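Local coordinates for tail spike protein (Acinetobacter phage vB_AbaP_AS12, PDB 6EU4) that probably recognises and degrades the capsular polysaccharide of Acinetobacter baumannii, as a trimeric tailspike of the phage particle, at residues 535-540 with 561-566. Residues are numbered along the deposited sequence; the frame is centred on the assembly and turned at random.
Sequences NAQLAF and ASWCRL
W563, in the loop leading into strand 564-565, reaches Q537 and A539 of strand 535-542 with its six-membered ring. The case illustrates how one large aromatic side chain can join backbones that never pair: the CA atoms of Q537 and W563 stay 9.0 Å apart.

The apolar part is small. CB of A539 meets CH2 of W563 at 3.7 Å, approaching the ring obliquely, and CB of Q537 lies 3.8 Å from the same CH2, so this one atom touches both side chains.

The amide of Q537 meets the ring without bonding to it: OE1 lies 3.6 Å from both CZ2 and CH2 of W563, again oblique to the ring, with amide and ring planes 23° apart. CG of Q537 stands beside the backbone N (chi1 -66°) and the chain runs extended beyond it, carrying the amide to the indole. The bonds that hold this amide lie elsewhere: OE1 accepts from R552, while NE2 donates to the carbonyl of I487 and to OE1 of Q524. NE1 of W563 is likewise engaged, by the carbonyl O of G512.

Strand 547-554 runs antiparallel between 535-542 and 564-565, and W563 touches its W550 and R552. Strand 564-565 is outermost within this chain, but R565 forms backbone hydrogen bonds with the second subunit.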
loop_
_atom_site.group_PDB
_atom_site.type_symbol
_atom_site.label_atom_id
_atom_site.label_comp_id
_atom_site.label_asym_id
_atom_site.label_seq_id
_atom_site.Cartn_x
_atom_site.Cartn_y
_atom_site.Cartn_z
ATOM N N ASN A 535 -7.293 -4.337 -44.331
ATOM C CA ASN A 535 -6.757 -5.628 -43.917
ATOM C C ASN A 535 -5.920 -6.258 -45.017
ATOM O O ASN A 535 -6.056 -5.954 -46.206
ATOM C CB ASN A 535 -7.865 -6.611 -43.520
ATOM C CG ASN A 535 -8.606 -6.181 -42.270
ATOM O OD1 ASN A 535 -9.641 -5.519 -42.345
ATOM N ND2 ASN A 535 -8.075 -6.542 -41.120
ATOM N N ALA A 536 -5.054 -7.164 -44.583
ATOM C CA ALA A 536 -4.333 -8.065 -45.473
ATOM C C ALA A 536 -4.128 -9.374 -44.733
ATOM O O ALA A 536 -4.083 -9.401 -43.500
ATOM C CB ALA A 536 -2.989 -7.471 -45.892
ATOM N N GLN A 537 -3.993 -10.462 -45.487
ATOM C CA GLN A 537 -3.711 -11.753 -44.889
ATOM C C GLN A 537 -2.694 -12.500 -45.736
ATOM O O GLN A 537 -2.735 -12.447 -46.969
ATOM C CB GLN A 537 -4.975 -12.607 -44.721
ATOM C CG GLN A 537 -5.989 -12.045 -43.722
ATOM C CD GLN A 537 -7.240 -12.911 -43.614
ATOM O OE1 GLN A 537 -7.642 -13.558 -44.569
ATOM N NE2 GLN A 537 -7.834 -12.951 -42.424
ATOM N N LEU A 538 -1.757 -13.147 -45.046
ATOM C CA LEU A 538 -0.828 -14.116 -45.610
ATOM C C LEU A 538 -1.193 -15.481 -45.037
ATOM O O LEU A 538 -1.160 -15.666 -43.814
ATOM C CB LEU A 538 0.611 -13.755 -45.243
ATOM C CG LEU A 538 1.696 -14.812 -45.472
ATOM C CD1 LEU A 538 1.749 -15.286 -46.910
ATOM C CD2 LEU A 538 3.051 -14.259 -45.020
ATOM N N ALA A 539 -1.564 -16.416 -45.905
ATOM C CA ALA A 539 -1.984 -17.750 -45.486
ATOM C C ALA A 539 -0.986 -18.797 -45.955
ATOM O O ALA A 539 -0.600 -18.818 -47.133
ATOM C CB ALA A 539 -3.375 -18.089 -46.023
ATOM N N PHE A 540 -0.569 -19.660 -45.012
ATOM C CA PHE A 540 0.260 -20.827 -45.278
ATOM C C PHE A 540 -0.634 -22.062 -45.224
ATOM O O PHE A 540 -1.073 -22.466 -44.142
ATOM C CB PHE A 540 1.379 -20.953 -44.247
ATOM C CG PHE A 540 2.367 -19.823 -44.270
ATOM C CD1 PHE A 540 3.469 -19.879 -45.108
ATOM C CD2 PHE A 540 2.218 -18.722 -43.442
ATOM C CE1 PHE A 540 4.394 -18.853 -45.139
ATOM C CE2 PHE A 540 3.157 -17.687 -43.470
ATOM C CZ PHE A 540 4.242 -17.760 -44.312
ATOM N N ALA A 561 -10.685 -8.873 -51.313
ATOM C CA ALA A 561 -10.373 -9.245 -52.680
ATOM C C ALA A 561 -9.986 -10.725 -52.752
ATOM O O ALA A 561 -9.749 -11.389 -51.735
ATOM C CB ALA A 561 -9.244 -8.376 -53.214
ATOM N N SER A 562 -9.938 -11.243 -53.983
ATOM C CA SER A 562 -9.627 -12.655 -54.203
ATOM C C SER A 562 -8.243 -13.019 -53.673
ATOM O O SER A 562 -7.306 -12.215 -53.689
ATOM C CB SER A 562 -9.698 -12.989 -55.694
ATOM O OG SER A 562 -10.981 -12.696 -56.224
ATOM N N TRP A 563 -8.115 -14.264 -53.218
ATOM C CA TRP A 563 -6.818 -14.787 -52.803
ATOM C C TRP A 563 -5.862 -14.905 -53.992
ATOM O O TRP A 563 -6.266 -15.267 -55.104
ATOM C CB TRP A 563 -6.985 -16.167 -52.180
ATOM C CG TRP A 563 -7.465 -16.219 -50.769
ATOM C CD1 TRP A 563 -8.705 -16.609 -50.341
ATOM C CD2 TRP A 563 -6.708 -15.928 -49.593
ATOM N NE1 TRP A 563 -8.762 -16.573 -48.976
ATOM C CE2 TRP A 563 -7.554 -16.159 -48.487
ATOM C CE3 TRP A 563 -5.405 -15.493 -49.367
ATOM C CZ2 TRP A 563 -7.135 -15.974 -47.175
ATOM C CZ3 TRP A 563 -4.981 -15.307 -48.062
ATOM C CH2 TRP A 563 -5.860 -15.547 -46.973
ATOM N N CYS A 564 -4.575 -14.667 -53.720
ATOM C CA CYS A 564 -3.508 -14.678 -54.716
ATOM C C CYS A 564 -2.434 -15.677 -54.305
ATOM O O CYS A 564 -1.754 -15.482 -53.289
ATOM C CB CYS A 564 -2.891 -13.287 -54.866
ATOM S SG CYS A 564 -4.074 -12.050 -55.457
ATOM N N ARG A 565 -2.257 -16.720 -55.106
ATOM C CA ARG A 565 -1.227 -17.719 -54.848
ATOM C C ARG A 565 0.118 -17.256 -55.393
ATOM O O ARG A 565 0.243 -16.951 -56.579
ATOM C CB ARG A 565 -1.627 -19.051 -55.477
ATOM C CG ARG A 565 -0.631 -20.187 -55.279
ATOM C CD ARG A 565 -1.220 -21.491 -55.841
ATOM N NE ARG A 565 -0.220 -22.531 -56.065
ATOM C CZ ARG A 565 -0.502 -23.829 -56.205
ATOM N NH1 ARG A 565 -1.759 -24.257 -56.138
ATOM N NH2 ARG A 565 0.470 -24.705 -56.406
ATOM N N LEU A 566 1.132 -17.243 -54.532
ATOM C CA LEU A 566 2.441 -16.736 -54.918
ATOM C C LEU A 566 3.180 -17.718 -55.814
ATOM O O LEU A 566 3.114 -18.939 -55.638
ATOM C CB LEU A 566 3.289 -16.439 -53.684
ATOM C CG LEU A 566 2.732 -15.394 -52.717
ATOM C CD1 LEU A 566 3.746 -15.122 -51.620
ATOM C CD2 LEU A 566 2.384 -14.115 -53.461
#